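Local coordinates for putative adhesin (Bacteroides thetaiotaomicron, PDB 4QDG), which probably serves as an outer-membrane lipoprotein of the FimB/Mfa2 family, taking part in the assembly or attachment of fimbrillin-type pili in a gut bacterium, at residues Q159-P164 against L285-E290; D176-F181 against G191-T196; G201-G206 against V214-A219. All blocks are in the same frame, centred on the assembly; numbering follows the deposited sequence.

Contact 1: Q159-P164 against L285-E290; sequences QMNGEP and LSPNLE
The frayed end of a parallel strand pair brings Gln159, the last residue of strand 140-159, beside Leu285, the last of strand 278-285, where both chains turn into loops. The final rung is made by the backbone: Met160 N gives a nearly straight hydrogen bond to Leu285 O, 3.1 Å away in the carbonyl plane, and Gln159 CA adds a C-H...O contact to the same oxygen. A water takes over where the strands part. It donates to Leu285 O (2.9 Å) and to Gln159 OE1, and accepts from Asn161 N, so that one solvent molecule stands in for the next rung of the ladder. In this beta-rich chain, whose family falls in the transthyretin clan, the parallel pairing of strands 140-159 and 278-285 gives way to a type I beta turn from Ser286 to Leu289 on one side and an Asx turn on the other. In the latter, Asn161 OD1 accepts from Glu163 N, which stands above the carbonyl plane. The Gln159 chain is extended beyond CG (chi2 -151°) and carries its amide across to the turn, OE1 lying 3.4 Å from Pro287 CA. The other end of that amide points back to its own loop: NE2 donates to Pro164 O at 2.9 Å, a partner almost in the amide plane. With both ends engaged, the rotation of the group is fixed. Asn161 ND2 reaches the ring of Pro287 at CG, 3.7 Å away, the two side chains crossing obliquely, and Glu163, further along the loop, forms a salt bridge with Arg212.

Contact 2: D176-F181 against G191-T196; sequences DDNILF and GMVTYT
Tyr195 and Asn178 meet at the buried end of a short antiparallel pairing, a case of a side-chain bond continuing what two backbones have begun. The backbones share a single hydrogen-bonded pair, Asp176 with Val193: Val193 N donates to Asp176 O at 2.8 Å and Asp176 N returns a bond to Val193 O. Beyond it the first chain swings away, and side chains bridge the widening gap. Asn178 can be followed outward. Its CB carries CG into the position between the backbone N and the carbonyl carbon (chi1 63°), which turns the amide toward the tyrosine. CG lies 3.4 Å from Tyr195 OH, and OD1 accepts the hydroxyl's hydrogen bond at 2.7 Å. That oxygen lies at the ring's edge, in its plane; the amide plane is turned almost perpendicular to the ring (89°), and the hydroxyl approaches from above the carbonyl plane. ND2, at the other tip, donates to Arg225 O, and Ser224 N donates to the tyrosine oxygen, which makes three hydrogen bonds holding this buried pair, counting the one between the two side chains. Ile179 CG2 lies against both partners on the other segment, 3.8 Å from Val193 CG2 and 3.5 Å from Tyr195 OH. Next to the bridged pair, Asp177 holds the start of 191-196 through OD2, which takes the Gly191 N-H from above the carboxylate plane at 2.8 Å. Asn178 lies about 6 Å from Asn151, a ligand of the second magnesium ion, measured between side chains. Leu115 of helix 113-116 packs on Val193 and Tyr195, strand 107-110 touches Ile179, and strand 193-195 forms an edge of the sheet that continues through strand 170-176.

Contact 3: G201-G206 against V214-A219; sequences GQASAG and VVVAYA
Tyr218 and Gly201 form the close-packed end of a beta hairpin made by strands 199-207 and 213-223. The phenol ring folds over the glycine, whose backbone N sits 3.6 Å above the plane of the ring and over its centre. Tyr218 owes this pose to a chi1 of 77°, which sets CG between its backbone N and carbonyl carbon and tips the ring over the partner strand; Gly201, with no side chain, leaves room for it. Gln202 O lies at the ring's edge, 3.5 Å from CE2, and Arg154 of strand 140-159 makes a cation-pi interaction with the same ring. Next along this face, Ala203 CB touches Val216 CG2 at 4.0 Å, and Ala205 CB meets the other branch, CG1, at 3.7 Å.

The other face is looser. Gln202 lays its extended chain across Val215, whose CG1 is 3.7 Å from NE2, and its NE2 hydrogen-bonds to Val165 O. Ser204 has little to pack on across the pair and hydrogen-bonds instead to Glu213. Both Gln202 and Ser204 are exposed to solvent.

Between the faces runs the regular ladder, with reciprocal bonds joining Gly201 to Tyr218 and Ala203 to Val216. It then widens into a beta bulge, Ala205 and Gly206 together facing Val214: Ala205 N donates to Val214 O, but Val214 N donates to Gly206 O (2.8 Å, 176° at the hydrogen). Six backbone bonds thus give the hairpin its frame, while apolar packing and the ring over Gly201 fill one face and leave the polar side chains on the solvent side.

Burial separates the three contacts. Contact 2 is the buried one, its centre about 13 Å from that of the chain, and couples a single backbone pair with polar side-chain bonds. Contact 3 is a surface hairpin that relies on a long backbone ladder, and contact 1 is partly buried, its centre about 32 Å out, where a water bridges the parting chains. Strand 140-159 ends in contact 1 and borders strand 213-223 of contact 3; the two contacts touch, Gly162 and Pro164 packing on Val214 and Val215. Contact 2 does not touch either, though strand 193-195 leads directly along the chain into strand 199-207. Both 176-181/191-196 and 201-206/214-219 are nested within the loop closed by 159-164/285-290.

Contact 1: Q159-P164 against L285-E290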
loop_
_atom_site.group_PDB
_atom_site.type_symbol
_atom_site.label_atom_id
_atom_site.label_comp_id
_atom_site.label_asym_id
_atom_site.label_seq_id
_atom_site.Cartn_x
_atom_site.Cartn_y
_atom_site.Cartn_z
ATOM N N GLN A 159 -8.049 17.023 -21.470
ATOM C CA GLN A 159 -8.715 17.126 -22.781
ATOM C C GLN A 159 -7.699 16.890 -23.870
ATOM O O GLN A 159 -6.605 17.433 -23.804
ATOM C CB GLN A 159 -9.405 18.467 -22.973
ATOM C CG GLN A 159 -10.762 18.506 -22.317
ATOM C CD GLN A 159 -11.671 19.441 -23.045
ATOM O OE1 GLN A 159 -12.017 19.210 -24.207
ATOM N NE2 GLN A 159 -12.067 20.516 -22.375
HETATM N N MSE A 160 -8.045 16.038 -24.839
HETATM C CA MSE A 160 -7.242 15.716 -26.015
HETATM C C MSE A 160 -6.876 16.985 -26.800
HETATM O O MSE A 160 -5.738 17.099 -27.254
HETATM C CB MSE A 160 -8.013 14.758 -26.909
HETATM C CG MSE A 160 -7.143 14.077 -27.927
HETATM SE SE MSE A 160 -8.211 13.326 -29.365
HETATM C CE MSE A 160 -8.571 14.971 -30.336
ATOM N N ASN A 161 -7.829 17.935 -26.945
ATOM C CA ASN A 161 -7.602 19.190 -27.675
ATOM C C ASN A 161 -6.794 20.219 -26.843
ATOM O O ASN A 161 -6.297 21.189 -27.411
ATOM C CB ASN A 161 -8.921 19.814 -28.172
ATOM C CG ASN A 161 -9.895 20.250 -27.103
ATOM O OD1 ASN A 161 -9.610 20.257 -25.904
ATOM N ND2 ASN A 161 -11.100 20.610 -27.523
ATOM N N GLY A 162 -6.666 19.985 -25.537
ATOM C CA GLY A 162 -5.915 20.879 -24.660
ATOM C C GLY A 162 -6.726 21.921 -23.900
ATOM O O GLY A 162 -6.158 22.694 -23.108
ATOM N N GLU A 163 -8.054 21.947 -24.108
ATOM C CA GLU A 163 -8.942 22.855 -23.366
ATOM C C GLU A 163 -9.020 22.409 -21.885
ATOM O O GLU A 163 -8.741 21.236 -21.587
ATOM C CB GLU A 163 -10.345 22.953 -24.009
ATOM C CG GLU A 163 -10.370 23.754 -25.311
ATOM C CD GLU A 163 -9.672 25.105 -25.288
ATOM O OE1 GLU A 163 -10.026 25.959 -24.439
ATOM O OE2 GLU A 163 -8.755 25.302 -26.119
ATOM N N PRO A 164 -9.327 23.322 -20.927
ATOM C CA PRO A 164 -9.276 22.917 -19.507
ATOM C C PRO A 164 -10.308 21.857 -19.077
ATOM O O PRO A 164 -11.272 21.571 -19.789
ATOM C CB PRO A 164 -9.468 24.235 -18.752
ATOM C CG PRO A 164 -10.094 25.160 -19.732
ATOM C CD PRO A 164 -9.611 24.767 -21.076
ATOM N N LEU A 285 -10.120 13.125 -22.499
ATOM C CA LEU A 285 -11.527 13.442 -22.714
ATOM C C LEU A 285 -11.740 14.228 -23.983
ATOM O O LEU A 285 -10.903 15.035 -24.385
ATOM C CB LEU A 285 -12.129 14.241 -21.526
ATOM C CG LEU A 285 -11.894 13.701 -20.090
ATOM C CD1 LEU A 285 -12.600 14.579 -19.059
ATOM C CD2 LEU A 285 -12.320 12.237 -19.948
ATOM N N SER A 286 -12.896 13.996 -24.589
ATOM C CA SER A 286 -13.396 14.712 -25.752
ATOM C C SER A 286 -14.051 16.043 -25.270
ATOM O O SER A 286 -14.303 16.159 -24.057
ATOM C CB SER A 286 -14.382 13.827 -26.504
ATOM O OG SER A 286 -15.348 13.298 -25.617
ATOM N N PRO A 287 -14.333 17.060 -26.151
ATOM C CA PRO A 287 -14.931 18.330 -25.660
ATOM C C PRO A 287 -16.221 18.176 -24.852
ATOM O O PRO A 287 -16.462 19.011 -23.980
ATOM C CB PRO A 287 -15.187 19.126 -26.934
ATOM C CG PRO A 287 -14.146 18.623 -27.880
ATOM C CD PRO A 287 -14.049 17.140 -27.596
ATOM N N ASN A 288 -16.998 17.090 -25.063
ATOM C CA ASN A 288 -18.236 16.821 -24.314
ATOM C C ASN A 288 -17.951 16.183 -22.928
ATOM O O ASN A 288 -18.894 15.841 -22.201
ATOM C CB ASN A 288 -19.178 15.927 -25.134
ATOM C CG ASN A 288 -18.612 14.579 -25.531
ATOM O OD1 ASN A 288 -17.420 14.310 -25.398
ATOM N ND2 ASN A 288 -19.457 13.702 -26.050
ATOM N N LEU A 289 -16.648 16.037 -22.575
ATOM C CA LEU A 289 -16.123 15.493 -21.324
ATOM C C LEU A 289 -16.495 14.014 -21.145
ATOM O O LEU A 289 -16.772 13.542 -20.038
ATOM C CB LEU A 289 -16.526 16.356 -20.115
ATOM C CG LEU A 289 -16.126 17.830 -20.220
ATOM C CD1 LEU A 289 -16.781 18.630 -19.142
ATOM C CD2 LEU A 289 -14.617 18.012 -20.137
ATOM N N GLU A 290 -16.441 13.278 -22.259
ATOM C CA GLU A 290 -16.626 11.836 -22.288
ATOM C C GLU A 290 -15.254 11.244 -22.462
ATOM O O GLU A 290 -14.381 11.892 -23.051
ATOM C CB GLU A 290 -17.596 11.404 -23.401
ATOM C CG GLU A 290 -19.049 11.552 -22.972
ATOM C CD GLU A 290 -20.101 11.182 -24.002
ATOM O OE1 GLU A 290 -19.852 10.279 -24.836
ATOM O OE2 GLU A 290 -21.195 11.787 -23.949
HETATM O O HOH W 1 -10.714 17.327 -26.217
#

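Contact 2: D176-F181 against G191-T196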
loop_
_atom_site.group_PDB
_atom_site.type_symbol
_atom_site.label_atom_id
_atom_site.label_comp_id
_atom_site.label_asym_id
_atom_site.label_seq_id
_atom_site.Cartn_x
_atom_site.Cartn_y
_atom_site.Cartn_z
ATOM N N ASP A 176 -13.517 -1.171 -3.351
ATOM C CA ASP A 176 -12.713 -2.375 -3.135
ATOM C C ASP A 176 -13.135 -3.022 -1.855
ATOM O O ASP A 176 -13.870 -2.424 -1.086
ATOM C CB ASP A 176 -11.198 -2.020 -3.087
ATOM C CG ASP A 176 -10.247 -3.146 -3.451
ATOM O OD1 ASP A 176 -10.683 -4.340 -3.436
ATOM O OD2 ASP A 176 -9.096 -2.842 -3.832
ATOM N N ASP A 177 -12.671 -4.249 -1.622
ATOM C CA ASP A 177 -12.898 -4.983 -0.387
ATOM C C ASP A 177 -11.505 -5.422 0.066
ATOM O O ASP A 177 -11.106 -6.566 -0.136
ATOM C CB ASP A 177 -13.905 -6.146 -0.601
ATOM C CG ASP A 177 -14.337 -6.856 0.675
ATOM O OD1 ASP A 177 -13.586 -6.787 1.687
ATOM O OD2 ASP A 177 -15.414 -7.505 0.658
ATOM N N ASN A 178 -10.732 -4.478 0.619
ATOM C CA ASN A 178 -9.331 -4.752 0.950
ATOM C C ASN A 178 -8.848 -4.122 2.268
ATOM O O ASN A 178 -7.666 -3.849 2.377
ATOM C CB ASN A 178 -8.445 -4.220 -0.220
ATOM C CG ASN A 178 -8.511 -2.729 -0.448
ATOM O OD1 ASN A 178 -9.448 -2.067 -0.023
ATOM N ND2 ASN A 178 -7.503 -2.156 -1.139
ATOM N N ILE A 179 -9.725 -3.896 3.258
ATOM C CA ILE A 179 -9.303 -3.213 4.484
ATOM C C ILE A 179 -9.061 -4.180 5.667
ATOM O O ILE A 179 -8.674 -3.714 6.745
ATOM C CB ILE A 179 -10.255 -2.061 4.889
ATOM C CG1 ILE A 179 -11.625 -2.563 5.375
ATOM C CG2 ILE A 179 -10.345 -1.006 3.791
ATOM C CD1 ILE A 179 -12.240 -1.671 6.430
ATOM N N LEU A 180 -9.248 -5.501 5.459
ATOM C CA LEU A 180 -9.009 -6.519 6.485
ATOM C C LEU A 180 -7.947 -7.505 6.015
ATOM O O LEU A 180 -8.107 -8.134 4.970
ATOM C CB LEU A 180 -10.312 -7.259 6.857
ATOM C CG LEU A 180 -10.224 -8.282 8.009
ATOM C CD1 LEU A 180 -9.854 -7.609 9.344
ATOM C CD2 LEU A 180 -11.553 -9.066 8.161
ATOM N N PHE A 181 -6.865 -7.625 6.791
ATOM C CA PHE A 181 -5.767 -8.548 6.500
ATOM C C PHE A 181 -5.767 -9.731 7.459
ATOM O O PHE A 181 -5.925 -9.532 8.664
ATOM C CB PHE A 181 -4.400 -7.836 6.608
ATOM C CG PHE A 181 -4.139 -6.739 5.615
ATOM C CD1 PHE A 181 -4.522 -5.428 5.885
ATOM C CD2 PHE A 181 -3.451 -6.998 4.431
ATOM C CE1 PHE A 181 -4.260 -4.406 4.967
ATOM C CE2 PHE A 181 -3.177 -5.970 3.519
ATOM C CZ PHE A 181 -3.567 -4.680 3.800
ATOM N N GLY A 191 -16.563 -6.849 3.156
ATOM C CA GLY A 191 -17.562 -5.954 2.587
ATOM C C GLY A 191 -16.891 -4.772 1.897
ATOM O O GLY A 191 -15.842 -4.270 2.345
HETATM N N MSE A 192 -17.502 -4.326 0.790
HETATM C CA MSE A 192 -17.030 -3.232 -0.028
HETATM C C MSE A 192 -16.890 -1.934 0.763
HETATM O O MSE A 192 -17.723 -1.608 1.612
HETATM C CB MSE A 192 -17.998 -3.030 -1.195
HETATM C CG MSE A 192 -17.520 -2.004 -2.205
HETATM SE SE MSE A 192 -18.945 -1.410 -3.393
HETATM C CE MSE A 192 -19.846 -0.087 -2.154
ATOM N N VAL A 193 -15.826 -1.204 0.465
ATOM C CA VAL A 193 -15.542 0.134 1.002
ATOM C C VAL A 193 -15.417 1.066 -0.195
ATOM O O VAL A 193 -15.072 0.614 -1.287
ATOM C CB VAL A 193 -14.299 0.233 1.944
ATOM C CG1 VAL A 193 -14.472 -0.640 3.178
ATOM C CG2 VAL A 193 -12.991 -0.076 1.211
ATOM N N THR A 194 -15.686 2.352 0.014
ATOM C CA THR A 194 -15.525 3.374 -1.005
ATOM C C THR A 194 -14.409 4.333 -0.551
ATOM O O THR A 194 -14.491 4.918 0.526
ATOM C CB THR A 194 -16.863 4.092 -1.264
ATOM O OG1 THR A 194 -17.809 3.135 -1.721
ATOM C CG2 THR A 194 -16.741 5.210 -2.294
ATOM N N TYR A 195 -13.370 4.470 -1.371
ATOM C CA TYR A 195 -12.311 5.441 -1.154
ATOM C C TYR A 195 -12.661 6.684 -1.966
ATOM O O TYR A 195 -13.081 6.559 -3.126
ATOM C CB TYR A 195 -10.929 4.901 -1.601
ATOM C CG TYR A 195 -10.404 3.693 -0.848
ATOM C CD1 TYR A 195 -9.702 3.841 0.349
ATOM C CD2 TYR A 195 -10.515 2.417 -1.385
ATOM C CE1 TYR A 195 -9.195 2.737 1.027
ATOM C CE2 TYR A 195 -9.965 1.313 -0.746
ATOM C CZ TYR A 195 -9.304 1.473 0.458
ATOM O OH TYR A 195 -8.762 0.358 1.045
ATOM N N THR A 196 -12.454 7.874 -1.378
ATOM C CA THR A 196 -12.654 9.147 -2.074
ATOM C C THR A 196 -11.318 9.921 -2.012
ATOM O O THR A 196 -10.446 9.556 -1.219
ATOM C CB THR A 196 -13.870 9.919 -1.545
ATOM O OG1 THR A 196 -13.685 10.220 -0.167
ATOM C CG2 THR A 196 -15.215 9.171 -1.790
#

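Contact 3: G201-G206 against V214-A219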
loop_
_atom_site.group_PDB
_atom_site.type_symbol
_atom_site.label_atom_id
_atom_site.label_comp_id
_atom_site.label_asym_id
_atom_site.label_seq_id
_atom_site.Cartn_x
_atom_site.Cartn_y
_atom_site.Cartn_z
ATOM N N GLY A 201 -7.906 18.764 -7.474
ATOM C CA GLY A 201 -7.698 20.101 -8.001
ATOM C C GLY A 201 -7.364 20.109 -9.471
ATOM O O GLY A 201 -7.715 19.190 -10.220
ATOM N N GLN A 202 -6.671 21.162 -9.881
ATOM C CA GLN A 202 -6.219 21.348 -11.235
ATOM C C GLN A 202 -4.701 21.427 -11.257
ATOM O O GLN A 202 -4.081 21.843 -10.275
ATOM C CB GLN A 202 -6.857 22.600 -11.860
ATOM C CG GLN A 202 -8.317 22.393 -12.279
ATOM C CD GLN A 202 -8.960 23.629 -12.853
ATOM O OE1 GLN A 202 -8.836 24.729 -12.321
ATOM N NE2 GLN A 202 -9.690 23.468 -13.931
ATOM N N ALA A 203 -4.098 20.983 -12.376
ATOM C CA ALA A 203 -2.649 21.034 -12.578
ATOM C C ALA A 203 -2.339 21.446 -14.006
ATOM O O ALA A 203 -3.209 21.381 -14.868
ATOM C CB ALA A 203 -2.012 19.684 -12.261
ATOM N N SER A 204 -1.096 21.864 -14.247
ATOM C CA SER A 204 -0.590 22.267 -15.554
ATOM C C SER A 204 0.043 21.074 -16.286
ATOM O O SER A 204 0.782 20.301 -15.681
ATOM C CB SER A 204 0.443 23.376 -15.391
ATOM O OG SER A 204 0.744 23.950 -16.649
ATOM N N ALA A 205 -0.281 20.909 -17.572
ATOM C CA ALA A 205 0.291 19.869 -18.428
ATOM C C ALA A 205 1.111 20.528 -19.558
ATOM O O ALA A 205 1.325 19.936 -20.617
ATOM C CB ALA A 205 -0.812 18.985 -18.998
ATOM N N GLY A 206 1.560 21.761 -19.324
ATOM C CA GLY A 206 2.342 22.481 -20.313
ATOM C C GLY A 206 1.490 23.377 -21.181
ATOM O O GLY A 206 0.406 23.792 -20.771
ATOM N N VAL A 214 -2.337 24.004 -20.870
ATOM C CA VAL A 214 -3.181 22.819 -20.771
ATOM C C VAL A 214 -3.415 22.582 -19.281
ATOM O O VAL A 214 -2.464 22.338 -18.528
ATOM C CB VAL A 214 -2.586 21.569 -21.489
ATOM C CG1 VAL A 214 -3.562 20.378 -21.427
ATOM C CG2 VAL A 214 -2.212 21.901 -22.928
ATOM N N VAL A 215 -4.677 22.703 -18.859
ATOM C CA VAL A 215 -5.078 22.567 -17.458
ATOM C C VAL A 215 -5.870 21.280 -17.324
ATOM O O VAL A 215 -6.871 21.057 -18.009
ATOM C CB VAL A 215 -5.848 23.810 -16.929
ATOM C CG1 VAL A 215 -6.290 23.605 -15.477
ATOM C CG2 VAL A 215 -4.998 25.066 -17.044
ATOM N N VAL A 216 -5.367 20.414 -16.456
ATOM C CA VAL A 216 -5.958 19.112 -16.228
ATOM C C VAL A 216 -6.591 19.079 -14.841
ATOM O O VAL A 216 -6.252 19.887 -13.977
ATOM C CB VAL A 216 -4.895 17.980 -16.425
ATOM C CG1 VAL A 216 -4.220 18.085 -17.781
ATOM C CG2 VAL A 216 -3.857 17.971 -15.323
ATOM N N ALA A 217 -7.483 18.125 -14.643
ATOM C CA ALA A 217 -8.112 17.834 -13.359
ATOM C C ALA A 217 -7.361 16.666 -12.741
ATOM O O ALA A 217 -6.926 15.756 -13.463
ATOM C CB ALA A 217 -9.587 17.480 -13.571
ATOM N N TYR A 218 -7.206 16.660 -11.424
ATOM C CA TYR A 218 -6.554 15.525 -10.770
ATOM C C TYR A 218 -7.257 15.210 -9.480
ATOM O O TYR A 218 -7.862 16.097 -8.885
ATOM C CB TYR A 218 -5.039 15.764 -10.522
ATOM C CG TYR A 218 -4.738 16.671 -9.350
ATOM C CD1 TYR A 218 -4.630 16.160 -8.058
ATOM C CD2 TYR A 218 -4.550 18.034 -9.532
ATOM C CE1 TYR A 218 -4.386 16.997 -6.966
ATOM C CE2 TYR A 218 -4.306 18.883 -8.446
ATOM C CZ TYR A 218 -4.234 18.359 -7.165
ATOM O OH TYR A 218 -4.002 19.189 -6.098
ATOM N N ALA A 219 -7.148 13.948 -9.052
ATOM C CA ALA A 219 -7.602 13.406 -7.787
ATOM C C ALA A 219 -6.572 12.380 -7.271
ATOM O O ALA A 219 -6.136 11.501 -8.013
ATOM C CB ALA A 219 -8.956 12.749 -7.933
#